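Inorganic pyrophosphatase (Coxiella burnetii, PDB 3TR4) probably catalyses the magnesium-dependent hydrolysis of inorganic pyrophosphate to two phosphate ions, working as a homohexamer. Local coordinates at residues P61-Q66 and E168-R173; D15-I20 and V89-I94; V85-R90 and A109-K114; Y53-G58 and D134-F139; L76-V81 and K114-Y119. All coordinates share one frame; numbering follows the deposited sequence.

Contacts 2 and 3 share Val-89 and Arg-90 of strand 86-99, and their centres lie about 6 Å apart in the sheet. Contact 5 borders contact 3, about 8 Å away between centres, at an edge facing the second subunit. Contact 4 packs helix 130-142 near the predicted substrate residues and meets contact 5 through Asn-56. Contact 1, whose centre is about 22 Å from that of contact 4, joins helix 160-175 to the loop that leads to the manganese site; the side chain of Ala-65 comes within about 6 Å of the ion.

Contact 1: P61-Q66 and E168-R173; sequences PSTLAQ and EASIVR
Arg-173 reaches from its helix across the extended chain of Leu-64, Ala-65 and Gln-66, and the two segments are joined chiefly by the way it lies. Its aliphatic part crosses the Leu-64 side chain at about a right angle, CB against CB at 3.8 Å, with CD2 of the leucine also near the arginine CB. Extended from CG to NE, the arginine carries its guanidinium past the Leu-64 carbonyl, where NH1 donates to Leu-64 O at 2.9 Å, in the carbonyl plane and on a lone pair. The flat group continues beneath the next residues: the backbone N of Gln-66 sits over the centre of one face, 4.0 Å above its plane, and Gln-66 CG approaches NH2 to 3.3 Å. The glutamine amide is turned 51° from the guanidinium plane, and a water accepts from Gln-66 NE2.

One turn earlier the backbones meet. Leu-64 N donates to Ser-170 O at 2.8 Å, coming from above the carbonyl plane, so a helix carbonyl receives an N-H from a loop. Ser-170 OG lies against Thr-63 CB at 3.6 Å without bonding to it; each hydroxyl is satisfied close to home, Ser-170 OG by Phe-167 O and Thr-63 OG1 by Val-60 O and Leu-71 N. Thr-63 CG2 rests more loosely on Ile-171 CG1.

The loop leads from strand 56-59 to strand 72-75, passing the manganese ligand Asp-67 just after Gln-66, and helix 160-175 packs against it here.

Contact 2: D15-I20 and V89-I94; sequences DDFNVI and VRALGI
An antiparallel bridge between strands 16-23 and 86-99, part of the mixed sheet at the centre of the pyrophosphatase fold, joins Phe-17 to Val-89. The two form a hydrogen-bonded pair: Phe-17 N donates to Val-89 O at 3.0 Å in the carbonyl plane, and Val-89 N returns a bond of 2.9 Å to Phe-17 O, nearly along the C=O axis. Asp-16 adds a CA-H...O contact to the same Val-89 oxygen, which thus receives two neighbouring groups of one strand.

Side chains of the pair lie on one face of the sheet. Phe-17 has CG between its backbone N and carbonyl carbon (chi1 62°), a turn that brings the ring back beneath Val-89, whose CG2 methyl stands over one face in a CH-pi contact, 3.6 Å from the centroid and 20° off the normal. That methyl also meets Val-19 CG2 at 3.5 Å, the two valines crossing at about a right angle. Ala-91 N is at the ring's edge, near its plane, and Ala-91 CB touches CE1 at 4.0 Å.

The strand segments diverge strongly, their directions 106° apart, as befits a coiled sheet, so pairing within these segments is confined to one bridge. Further along strand 86-99, Leu-92 and Gly-93 both face Leu-108 in a classic beta bulge. Phe-167 of helix 160-175 meets the Phe-17 ring, while Val-73 and Val-75 of strand 72-75 pack against the valines. At the outer end Arg-90 CB lies 3.4 Å from Asp-15 O, and Asp-15 itself forms a salt bridge with Lys-160.

Contact 3: V85-R90 and A109-K114; sequences VLMRVR and AVPVVK
Two arginine guanidinium groups receive valine methyls on a face. Over the centre of one face of Arg-90 stands Val-110 CG2, 3.4 Å from CZ, while a water lies in plane at the edge, accepting from NH2 and donating to Pro-111 O. Arg-90 NE makes only a weak bond to that same carbonyl; the group is fixed more firmly from outside, where Ile-122 O accepts from NH1. Val-112 CG2 stands more loosely over a face of Arg-88, nearest NH1, with Lys-114 CD in plane at its edge. Two like charges come near here, Arg-88 NH1 and Lys-114 NZ at 3.9 Å, and the salt bridge from Arg-88 NH2 to Asp-16 probably offsets the cost.

The backbones form a beta hairpin of strands 86-99 and 106-111, with Val-112 to Lys-114 continuing past its end. Arg-90 and Val-110 are a hydrogen-bonded antiparallel pair: Arg-90 N reaches Val-110 O at 2.8 Å, and Val-110 N reaches Arg-90 O at 3.0 Å. Val-89 and Pro-111 are the adjoining non-hydrogen-bonded pair, after which Val-112 N bonds to Arg-88 O at 3.1 Å. Selenomethionine Met-87, bent at chi3 (-58°), lays CE on Pro-111 CG, and both residues also pack on the second subunit.

Contact 4: Y53-G58 and D134-F139; sequences YPCNYG and DAISHF
The loop at Tyr-53 to Cys-55 leads into strand 56-59 and rests on helix 130-142 without a hydrogen bond between the segments, the nearest CA atoms, those of Pro-54 and Ile-136, being 5.9 Å apart. Phe-139 carries the contact. With CG anti to its backbone N (chi1 175°), its ring projects from the helix so that its edge points at a face of Tyr-53, an edge-to-face pair with centroids 4.6 Å apart and planes at 57°. Phe-139 CZ leads, lying 3.4 Å from Tyr-53 CD1. One face of the phenylalanine ring is covered in turn by Pro-54, whose CD makes a CH-pi contact 3.9 Å from the centroid, 18° off the normal. The proline also spans to the preceding helical turn, its CG meeting Ile-136 CG1 at 3.8 Å. Cys-55 SG touches Ile-136 CD1 more loosely.

Tyr-143, a predicted substrate-binding residue, meets the Phe-139 ring as well, and His-138 beside it bonds to Asp-145 of a third subunit. Joined by apolar and aromatic surfaces alone, helix and loop depend on shape and ring orientation, consistent with a hydrophobic backing for the nearby substrate pocket.

Contact 5: L76-V81 and K114-Y119; sequences LTPVPV and KACRAY
Cys-116 is the first residue of 114-119 to meet the other loop: with SG anti to its backbone N (chi1 -170°), its sulfur extends to Pro-78 CG at 3.7 Å. The same sulfur lies above the ring of Tyr-119, 3.7 Å from its plane and offset toward the rim, so that it touches both proline and tyrosine. Arg-117 and Ala-118 then make a short 3-10 turn, across which Tyr-119 N gives a weak bond back to Cys-116 O.

Tyr-119 buries the most surface of this segment. Its hydroxyl comes to 3.2 Å from Pro-78 N and equally near Thr-77 C, but proline has no hydrogen to share and the angle to Thr-77 O is poor, so this is packing and not a hydrogen bond. Pro-78 CD lies 3.9 Å from Tyr-119 CZ. Leu-76 O sits in plane at the ring edge, 3.6 Å from CE2; this buried carbonyl has no hydrogen-bond partner in the model, and the ring's polarised C-H edge may partly compensate it.

Thr-77 OG1 donates to Val-79 O at 2.7 Å, and Thr-77 OG1 is also bonded to Asn-56 ND2. Phe-46 of the second subunit packs on both Thr-77 and Pro-78. The contact is loop-to-loop packing at the margin of the sheet, joining the connections that follow the parallel neighbours 72-75 and 106-111 where one subunit meets the next in the hexamer.

Contact 1: P61-Q66 and E168-R173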
# COMPACT_ATOMS: atom_id res chain seq x y z
N PRO B 61 27.31 -7.78 -7.93
CA PRO B 61 28.44 -6.85 -7.79
C PRO B 61 29.73 -7.53 -8.21
O PRO B 61 29.83 -8.75 -8.12
CB PRO B 61 28.47 -6.56 -6.29
CG PRO B 61 27.23 -7.13 -5.72
CD PRO B 61 26.80 -8.22 -6.63
N SER B 62 30.72 -6.74 -8.66
CA SER B 62 32.00 -7.29 -9.08
C SER B 62 31.88 -8.22 -10.28
O SER B 62 32.60 -9.21 -10.39
CB SER B 62 32.71 -8.00 -7.93
OG SER B 62 33.15 -7.06 -6.96
N THR B 63 30.96 -7.90 -11.18
CA THR B 63 30.83 -8.61 -12.45
C THR B 63 30.65 -7.60 -13.57
O THR B 63 30.29 -6.45 -13.33
CB THR B 63 29.63 -9.57 -12.45
OG1 THR B 63 28.41 -8.82 -12.42
CG2 THR B 63 29.69 -10.50 -11.25
N LEU B 64 30.90 -8.05 -14.80
CA LEU B 64 30.79 -7.18 -15.96
C LEU B 64 30.19 -7.94 -17.13
O LEU B 64 30.80 -8.88 -17.66
CB LEU B 64 32.17 -6.63 -16.34
CG LEU B 64 32.23 -5.73 -17.57
CD1 LEU B 64 31.37 -4.49 -17.37
CD2 LEU B 64 33.67 -5.34 -17.86
N ALA B 65 28.98 -7.55 -17.54
CA ALA B 65 28.33 -8.14 -18.70
C ALA B 65 28.84 -7.48 -19.98
O ALA B 65 29.65 -6.55 -19.93
CB ALA B 65 26.82 -8.00 -18.59
N GLN B 66 28.38 -7.96 -21.13
CA GLN B 66 28.84 -7.44 -22.41
C GLN B 66 28.43 -5.99 -22.63
O GLN B 66 29.06 -5.27 -23.41
CB GLN B 66 28.34 -8.31 -23.56
CG GLN B 66 28.77 -9.77 -23.47
CD GLN B 66 28.34 -10.58 -24.68
OE1 GLN B 66 28.14 -10.03 -25.77
NE2 GLN B 66 28.20 -11.88 -24.50
N GLU B 168 30.49 -16.98 -14.60
CA GLU B 168 31.94 -17.05 -14.47
C GLU B 168 32.66 -16.15 -15.47
O GLU B 168 33.68 -15.54 -15.13
CB GLU B 168 32.42 -18.50 -14.60
CG GLU B 168 32.04 -19.36 -13.40
CD GLU B 168 32.38 -20.82 -13.59
OE1 GLU B 168 32.48 -21.26 -14.76
OE2 GLU B 168 32.55 -21.53 -12.58
N ALA B 169 32.13 -16.04 -16.68
CA ALA B 169 32.72 -15.17 -17.70
C ALA B 169 32.60 -13.70 -17.32
O ALA B 169 33.52 -12.91 -17.54
CB ALA B 169 32.10 -15.44 -19.06
N SER B 170 31.45 -13.32 -16.77
CA SER B 170 31.23 -11.93 -16.37
C SER B 170 32.14 -11.55 -15.21
O SER B 170 32.47 -10.38 -15.02
CB SER B 170 29.77 -11.69 -16.01
OG SER B 170 29.44 -12.30 -14.77
N ILE B 171 32.54 -12.55 -14.42
CA ILE B 171 33.52 -12.34 -13.37
C ILE B 171 34.89 -12.12 -14.00
O ILE B 171 35.65 -11.24 -13.59
CB ILE B 171 33.58 -13.55 -12.41
CG1 ILE B 171 32.36 -13.56 -11.49
CG2 ILE B 171 34.86 -13.51 -11.59
CD1 ILE B 171 32.34 -14.73 -10.53
N VAL B 172 35.20 -12.92 -15.02
CA VAL B 172 36.44 -12.78 -15.76
C VAL B 172 36.58 -11.37 -16.33
O VAL B 172 37.62 -10.73 -16.16
CB VAL B 172 36.54 -13.80 -16.91
CG1 VAL B 172 37.73 -13.47 -17.81
CG2 VAL B 172 36.66 -15.21 -16.36
N ARG B 173 35.54 -10.89 -17.00
CA ARG B 173 35.58 -9.56 -17.58
C ARG B 173 35.90 -8.51 -16.53
O ARG B 173 36.75 -7.65 -16.75
CB ARG B 173 34.25 -9.21 -18.25
CG ARG B 173 33.92 -10.02 -19.48
CD ARG B 173 32.81 -9.35 -20.26
NE ARG B 173 32.15 -10.28 -21.17
CZ ARG B 173 31.12 -11.05 -20.83
NH1 ARG B 173 30.63 -10.99 -19.59
NH2 ARG B 173 30.58 -11.87 -21.72
O HOH W 1 29.20 -13.82 -22.20

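Contact 2: D15-I20 and V89-I94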
# COMPACT_ATOMS: atom_id res chain seq x y z
N ASP B 15 25.82 -21.33 -6.94
CA ASP B 15 24.87 -21.82 -5.95
C ASP B 15 24.81 -20.92 -4.72
O ASP B 15 24.07 -21.20 -3.78
CB ASP B 15 25.23 -23.24 -5.51
CG ASP B 15 24.88 -24.27 -6.56
OD1 ASP B 15 25.81 -24.84 -7.16
OD2 ASP B 15 23.68 -24.52 -6.78
N ASP B 16 25.59 -19.85 -4.73
CA ASP B 16 25.63 -18.94 -3.60
C ASP B 16 26.36 -17.66 -3.97
O ASP B 16 27.54 -17.49 -3.64
CB ASP B 16 26.31 -19.61 -2.40
CG ASP B 16 26.45 -18.68 -1.21
OD1 ASP B 16 25.74 -17.65 -1.17
OD2 ASP B 16 27.26 -18.98 -0.32
N PHE B 17 25.67 -16.76 -4.65
CA PHE B 17 26.27 -15.50 -5.04
C PHE B 17 25.46 -14.30 -4.56
O PHE B 17 24.32 -14.44 -4.13
CB PHE B 17 26.55 -15.45 -6.55
CG PHE B 17 25.32 -15.55 -7.42
CD1 PHE B 17 24.81 -16.79 -7.78
CD2 PHE B 17 24.70 -14.41 -7.91
CE1 PHE B 17 23.69 -16.89 -8.60
CE2 PHE B 17 23.59 -14.50 -8.73
CZ PHE B 17 23.08 -15.74 -9.07
N ASN B 18 26.07 -13.12 -4.62
CA ASN B 18 25.44 -11.91 -4.11
C ASN B 18 24.63 -11.17 -5.17
O ASN B 18 25.02 -11.10 -6.33
CB ASN B 18 26.49 -10.97 -3.52
CG ASN B 18 27.13 -11.54 -2.26
OD1 ASN B 18 26.49 -12.30 -1.52
ND2 ASN B 18 28.38 -11.17 -2.01
N VAL B 19 23.50 -10.62 -4.75
CA VAL B 19 22.70 -9.78 -5.63
C VAL B 19 22.26 -8.54 -4.87
O VAL B 19 21.79 -8.63 -3.74
CB VAL B 19 21.47 -10.53 -6.16
CG1 VAL B 19 20.51 -9.57 -6.84
CG2 VAL B 19 21.89 -11.64 -7.12
N ILE B 20 22.44 -7.38 -5.49
CA ILE B 20 21.89 -6.15 -4.95
C ILE B 20 20.60 -5.84 -5.69
O ILE B 20 20.59 -5.68 -6.91
CB ILE B 20 22.88 -4.98 -5.09
CG1 ILE B 20 24.11 -5.23 -4.21
CG2 ILE B 20 22.21 -3.67 -4.70
CD1 ILE B 20 25.22 -4.21 -4.38
N VAL B 89 21.80 -15.64 -3.28
CA VAL B 89 20.90 -16.41 -4.13
C VAL B 89 21.62 -17.57 -4.82
O VAL B 89 22.84 -17.68 -4.78
CB VAL B 89 20.25 -15.51 -5.21
CG1 VAL B 89 19.50 -14.36 -4.56
CG2 VAL B 89 21.29 -14.99 -6.18
N ARG B 90 20.83 -18.45 -5.43
CA ARG B 90 21.35 -19.57 -6.20
C ARG B 90 20.62 -19.61 -7.54
O ARG B 90 19.41 -19.40 -7.59
CB ARG B 90 21.17 -20.88 -5.43
CG ARG B 90 19.75 -21.11 -4.94
CD ARG B 90 19.65 -22.36 -4.06
NE ARG B 90 18.28 -22.59 -3.61
CZ ARG B 90 17.37 -23.28 -4.30
NH1 ARG B 90 17.70 -23.81 -5.47
NH2 ARG B 90 16.15 -23.43 -3.82
N ALA B 91 21.36 -19.88 -8.61
CA ALA B 91 20.78 -19.85 -9.95
C ALA B 91 19.98 -21.10 -10.32
O ALA B 91 20.29 -22.21 -9.89
CB ALA B 91 21.86 -19.59 -11.00
N LEU B 92 18.94 -20.90 -11.13
CA LEU B 92 18.14 -21.99 -11.67
C LEU B 92 18.38 -22.10 -13.16
O LEU B 92 18.29 -23.18 -13.75
CB LEU B 92 16.66 -21.74 -11.42
CG LEU B 92 16.18 -21.68 -9.97
CD1 LEU B 92 14.69 -21.37 -9.94
CD2 LEU B 92 16.48 -23.00 -9.26
N GLY B 93 18.67 -20.97 -13.79
CA GLY B 93 18.83 -20.92 -15.22
C GLY B 93 19.08 -19.51 -15.69
O GLY B 93 19.38 -18.63 -14.88
N ILE B 94 18.94 -19.28 -16.98
CA ILE B 94 19.19 -17.96 -17.54
C ILE B 94 18.22 -17.66 -18.68
O ILE B 94 17.89 -18.53 -19.48
CB ILE B 94 20.66 -17.83 -18.02
CG1 ILE B 94 20.93 -16.45 -18.60
CG2 ILE B 94 21.01 -18.94 -19.01
CD1 ILE B 94 22.39 -16.18 -18.87

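Contact 3: V85-R90 and A109-K114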
# COMPACT_ATOMS: atom_id res chain seq x y z
N VAL B 85 18.87 -3.52 -1.13
CA VAL B 85 19.19 -4.61 -0.22
C VAL B 85 20.02 -5.68 -0.92
O VAL B 85 19.80 -5.97 -2.10
CB VAL B 85 17.91 -5.23 0.36
CG1 VAL B 85 18.22 -6.51 1.12
CG2 VAL B 85 17.21 -4.23 1.27
N LEU B 86 20.98 -6.25 -0.21
CA LEU B 86 21.80 -7.33 -0.75
C LEU B 86 21.26 -8.67 -0.26
O LEU B 86 20.82 -8.79 0.88
CB LEU B 86 23.26 -7.16 -0.32
CG LEU B 86 24.31 -8.06 -0.99
CD1 LEU B 86 25.69 -7.43 -0.91
CD2 LEU B 86 24.31 -9.45 -0.38
N MSE B 87 21.29 -9.68 -1.12
CA MSE B 87 20.83 -11.01 -0.74
C MSE B 87 21.65 -12.10 -1.41
O MSE B 87 22.25 -11.89 -2.46
CB MSE B 87 19.34 -11.18 -1.04
CG MSE B 87 18.97 -11.04 -2.51
SE MSE B 87 17.03 -11.08 -2.76
CE MSE B 87 16.66 -12.83 -1.96
N ARG B 88 21.69 -13.27 -0.77
CA ARG B 88 22.43 -14.40 -1.29
C ARG B 88 21.48 -15.34 -2.02
O ARG B 88 20.47 -15.78 -1.46
CB ARG B 88 23.15 -15.13 -0.15
CG ARG B 88 24.22 -14.29 0.52
CD ARG B 88 24.81 -14.97 1.75
NE ARG B 88 25.28 -16.32 1.45
CZ ARG B 88 24.91 -17.40 2.11
NH1 ARG B 88 24.06 -17.30 3.13
NH2 ARG B 88 25.39 -18.59 1.77
N VAL B 89 21.80 -15.64 -3.28
CA VAL B 89 20.90 -16.41 -4.13
C VAL B 89 21.62 -17.57 -4.82
O VAL B 89 22.84 -17.68 -4.78
CB VAL B 89 20.25 -15.51 -5.21
CG1 VAL B 89 19.50 -14.36 -4.56
CG2 VAL B 89 21.29 -14.99 -6.18
N ARG B 90 20.83 -18.45 -5.43
CA ARG B 90 21.35 -19.57 -6.20
C ARG B 90 20.62 -19.61 -7.54
O ARG B 90 19.41 -19.40 -7.59
CB ARG B 90 21.17 -20.88 -5.43
CG ARG B 90 19.75 -21.11 -4.94
CD ARG B 90 19.65 -22.36 -4.06
NE ARG B 90 18.28 -22.59 -3.61
CZ ARG B 90 17.37 -23.28 -4.30
NH1 ARG B 90 17.70 -23.81 -5.47
NH2 ARG B 90 16.15 -23.43 -3.82
N ALA B 109 17.20 -16.64 -10.48
CA ALA B 109 17.66 -17.19 -9.21
C ALA B 109 16.58 -17.23 -8.14
O ALA B 109 15.52 -16.62 -8.29
CB ALA B 109 18.88 -16.42 -8.71
N VAL B 110 16.87 -17.96 -7.06
CA VAL B 110 16.03 -18.00 -5.86
C VAL B 110 16.94 -17.82 -4.65
O VAL B 110 18.15 -18.00 -4.77
CB VAL B 110 15.27 -19.33 -5.74
CG1 VAL B 110 14.12 -19.40 -6.75
CG2 VAL B 110 16.22 -20.50 -5.93
N PRO B 111 16.38 -17.47 -3.48
CA PRO B 111 17.26 -17.30 -2.32
C PRO B 111 17.93 -18.62 -1.96
O PRO B 111 17.39 -19.68 -2.28
CB PRO B 111 16.29 -16.88 -1.21
CG PRO B 111 15.07 -16.37 -1.92
CD PRO B 111 14.97 -17.21 -3.15
N VAL B 112 19.09 -18.57 -1.32
CA VAL B 112 19.72 -19.79 -0.81
C VAL B 112 18.75 -20.46 0.16
O VAL B 112 17.88 -19.80 0.73
CB VAL B 112 21.07 -19.52 -0.12
CG1 VAL B 112 22.10 -19.01 -1.13
CG2 VAL B 112 20.90 -18.53 1.03
N VAL B 113 18.90 -21.77 0.34
CA VAL B 113 17.97 -22.52 1.18
C VAL B 113 17.87 -21.95 2.60
O VAL B 113 16.77 -21.84 3.15
CB VAL B 113 18.35 -24.01 1.25
CG1 VAL B 113 17.44 -24.75 2.22
CG2 VAL B 113 18.28 -24.64 -0.15
N LYS B 114 19.01 -21.59 3.17
CA LYS B 114 19.05 -20.99 4.50
C LYS B 114 18.09 -19.82 4.64
O LYS B 114 17.46 -19.63 5.69
CB LYS B 114 20.47 -20.52 4.81
CG LYS B 114 20.56 -19.53 5.97
CD LYS B 114 21.95 -18.93 6.08
CE LYS B 114 23.00 -20.03 6.24
NZ LYS B 114 24.38 -19.48 6.33
O HOH W 2 15.61 -21.78 -1.43

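Contact 4: Y53-G58 and D134-F139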
# COMPACT_ATOMS: atom_id res chain seq x y z
N TYR B 53 7.04 -5.33 -12.75
CA TYR B 53 8.01 -6.41 -12.75
C TYR B 53 7.41 -7.68 -12.15
O TYR B 53 6.77 -7.63 -11.10
CB TYR B 53 9.28 -6.00 -12.01
CG TYR B 53 10.26 -5.28 -12.89
CD1 TYR B 53 9.96 -4.04 -13.42
CD2 TYR B 53 11.49 -5.84 -13.20
CE1 TYR B 53 10.85 -3.37 -14.23
CE2 TYR B 53 12.39 -5.18 -14.01
CZ TYR B 53 12.07 -3.95 -14.52
OH TYR B 53 12.96 -3.28 -15.34
N PRO B 54 7.59 -8.81 -12.84
CA PRO B 54 7.03 -10.10 -12.42
C PRO B 54 7.88 -10.78 -11.36
O PRO B 54 7.54 -11.87 -10.91
CB PRO B 54 7.06 -10.91 -13.71
CG PRO B 54 8.29 -10.40 -14.40
CD PRO B 54 8.32 -8.92 -14.12
N CYS B 55 8.98 -10.15 -10.97
CA CYS B 55 9.88 -10.69 -9.95
C CYS B 55 10.85 -9.60 -9.55
O CYS B 55 10.85 -8.52 -10.14
CB CYS B 55 10.64 -11.90 -10.49
SG CYS B 55 11.61 -11.58 -11.99
N ASN B 56 11.68 -9.85 -8.53
CA ASN B 56 12.69 -8.88 -8.16
C ASN B 56 13.79 -8.84 -9.21
O ASN B 56 14.02 -9.82 -9.91
CB ASN B 56 13.29 -9.17 -6.78
CG ASN B 56 12.24 -9.40 -5.72
OD1 ASN B 56 11.64 -8.45 -5.21
ND2 ASN B 56 12.02 -10.65 -5.38
N TYR B 57 14.47 -7.70 -9.30
CA TYR B 57 15.48 -7.51 -10.33
C TYR B 57 16.69 -6.81 -9.72
O TYR B 57 16.55 -5.84 -8.98
CB TYR B 57 14.90 -6.69 -11.48
CG TYR B 57 15.88 -6.34 -12.58
CD1 TYR B 57 16.08 -7.20 -13.66
CD2 TYR B 57 16.59 -5.15 -12.56
CE1 TYR B 57 16.96 -6.88 -14.67
CE2 TYR B 57 17.47 -4.82 -13.57
CZ TYR B 57 17.66 -5.69 -14.62
OH TYR B 57 18.54 -5.36 -15.62
N GLY B 58 17.88 -7.30 -10.05
CA GLY B 58 19.10 -6.71 -9.52
C GLY B 58 20.31 -7.08 -10.34
O GLY B 58 20.20 -7.45 -11.51
N ASP B 134 6.53 -17.82 -18.65
CA ASP B 134 5.91 -17.16 -19.79
C ASP B 134 5.60 -15.70 -19.48
O ASP B 134 5.81 -14.82 -20.31
CB ASP B 134 4.64 -17.90 -20.23
CG ASP B 134 4.94 -19.22 -20.92
OD1 ASP B 134 6.11 -19.44 -21.30
OD2 ASP B 134 4.01 -20.03 -21.08
N ALA B 135 5.10 -15.46 -18.27
CA ALA B 135 4.83 -14.10 -17.82
C ALA B 135 6.11 -13.27 -17.77
O ALA B 135 6.11 -12.10 -18.14
CB ALA B 135 4.16 -14.12 -16.45
N ILE B 136 7.19 -13.88 -17.32
CA ILE B 136 8.47 -13.18 -17.22
C ILE B 136 9.02 -12.84 -18.60
O ILE B 136 9.44 -11.71 -18.84
CB ILE B 136 9.51 -14.00 -16.43
CG1 ILE B 136 9.08 -14.12 -14.97
CG2 ILE B 136 10.89 -13.35 -16.54
CD1 ILE B 136 9.94 -15.05 -14.15
N SER B 137 9.02 -13.82 -19.50
CA SER B 137 9.49 -13.61 -20.87
C SER B 137 8.66 -12.56 -21.58
O SER B 137 9.19 -11.68 -22.25
CB SER B 137 9.44 -14.92 -21.66
OG SER B 137 10.15 -15.94 -20.99
N HIS B 138 7.34 -12.65 -21.42
CA HIS B 138 6.43 -11.68 -22.01
C HIS B 138 6.77 -10.27 -21.54
O HIS B 138 6.85 -9.34 -22.35
CB HIS B 138 4.98 -12.02 -21.66
CG HIS B 138 3.99 -11.04 -22.20
ND1 HIS B 138 3.33 -10.14 -21.40
CD2 HIS B 138 3.54 -10.83 -23.46
CE1 HIS B 138 2.51 -9.41 -22.14
NE2 HIS B 138 2.62 -9.81 -23.39
N PHE B 139 6.96 -10.11 -20.24
CA PHE B 139 7.32 -8.81 -19.69
C PHE B 139 8.56 -8.21 -20.35
O PHE B 139 8.56 -7.05 -20.76
CB PHE B 139 7.54 -8.87 -18.17
CG PHE B 139 8.02 -7.57 -17.58
CD1 PHE B 139 9.37 -7.33 -17.40
CD2 PHE B 139 7.12 -6.59 -17.21
CE1 PHE B 139 9.82 -6.14 -16.86
CE2 PHE B 139 7.55 -5.39 -16.67
CZ PHE B 139 8.91 -5.16 -16.50

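Contact 5: L76-V81 and K114-Y119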
# COMPACT_ATOMS: atom_id res chain seq x y z
N LEU B 76 13.30 -14.67 -7.81
CA LEU B 76 11.96 -15.00 -7.35
C LEU B 76 11.97 -15.19 -5.84
O LEU B 76 12.81 -15.89 -5.30
CB LEU B 76 11.48 -16.29 -8.02
CG LEU B 76 11.44 -16.30 -9.54
CD1 LEU B 76 11.06 -17.68 -10.05
CD2 LEU B 76 10.47 -15.25 -10.05
N THR B 77 11.03 -14.54 -5.17
CA THR B 77 10.94 -14.62 -3.72
C THR B 77 9.47 -14.68 -3.31
O THR B 77 8.59 -14.34 -4.09
CB THR B 77 11.57 -13.39 -3.05
OG1 THR B 77 10.91 -12.20 -3.51
CG2 THR B 77 13.05 -13.29 -3.39
N PRO B 78 9.21 -15.13 -2.07
CA PRO B 78 7.85 -15.19 -1.51
C PRO B 78 7.21 -13.81 -1.45
O PRO B 78 6.02 -13.68 -1.72
CB PRO B 78 8.08 -15.73 -0.10
CG PRO B 78 9.36 -16.49 -0.19
CD PRO B 78 10.21 -15.73 -1.16
N VAL B 79 7.98 -12.78 -1.10
CA VAL B 79 7.48 -11.41 -1.10
C VAL B 79 8.55 -10.44 -1.61
O VAL B 79 9.74 -10.75 -1.57
CB VAL B 79 7.02 -10.99 0.31
CG1 VAL B 79 5.85 -11.84 0.77
CG2 VAL B 79 8.17 -11.10 1.28
N PRO B 80 8.12 -9.26 -2.09
CA PRO B 80 9.07 -8.31 -2.68
C PRO B 80 10.19 -7.92 -1.71
O PRO B 80 9.97 -7.84 -0.50
CB PRO B 80 8.20 -7.09 -3.02
CG PRO B 80 6.80 -7.63 -3.11
CD PRO B 80 6.74 -8.74 -2.10
N VAL B 81 11.38 -7.68 -2.24
CA VAL B 81 12.52 -7.22 -1.45
C VAL B 81 12.78 -5.74 -1.72
O VAL B 81 12.68 -5.29 -2.87
CB VAL B 81 13.79 -8.03 -1.78
CG1 VAL B 81 15.00 -7.45 -1.08
CG2 VAL B 81 13.61 -9.51 -1.42
N LYS B 114 19.01 -21.59 3.17
CA LYS B 114 19.05 -20.99 4.50
C LYS B 114 18.09 -19.82 4.64
O LYS B 114 17.46 -19.63 5.69
CB LYS B 114 20.47 -20.52 4.81
CG LYS B 114 20.56 -19.53 5.97
CD LYS B 114 21.95 -18.93 6.08
CE LYS B 114 23.00 -20.03 6.24
NZ LYS B 114 24.38 -19.48 6.33
N ALA B 115 17.98 -19.01 3.58
CA ALA B 115 17.15 -17.81 3.62
C ALA B 115 15.70 -18.10 3.24
O ALA B 115 14.79 -17.39 3.67
CB ALA B 115 17.74 -16.74 2.71
N CYS B 116 15.48 -19.13 2.43
CA CYS B 116 14.13 -19.50 2.03
C CYS B 116 13.93 -21.01 1.97
O CYS B 116 14.15 -21.63 0.93
CB CYS B 116 13.77 -18.86 0.69
SG CYS B 116 12.03 -19.01 0.24
N ARG B 117 13.50 -21.59 3.09
CA ARG B 117 13.22 -23.02 3.16
C ARG B 117 12.15 -23.45 2.17
O ARG B 117 12.23 -24.53 1.59
CB ARG B 117 12.75 -23.39 4.57
CG ARG B 117 13.87 -23.71 5.53
CD ARG B 117 14.55 -25.01 5.15
NE ARG B 117 15.61 -25.33 6.10
CZ ARG B 117 15.44 -26.06 7.19
NH1 ARG B 117 14.25 -26.57 7.48
NH2 ARG B 117 16.46 -26.30 8.00
N ALA B 118 11.15 -22.60 1.98
CA ALA B 118 9.99 -22.94 1.17
C ALA B 118 10.34 -23.27 -0.28
O ALA B 118 9.55 -23.91 -0.98
CB ALA B 118 8.95 -21.82 1.22
N TYR B 119 11.51 -22.84 -0.73
CA TYR B 119 11.91 -23.05 -2.12
C TYR B 119 12.97 -24.13 -2.26
O TYR B 119 13.56 -24.29 -3.33
CB TYR B 119 12.44 -21.75 -2.73
CG TYR B 119 11.40 -20.69 -3.01
CD1 TYR B 119 10.06 -20.91 -2.73
CD2 TYR B 119 11.76 -19.48 -3.57
CE1 TYR B 119 9.11 -19.93 -3.00
CE2 TYR B 119 10.83 -18.50 -3.84
CZ TYR B 119 9.51 -18.72 -3.55
OH TYR B 119 8.59 -17.74 -3.83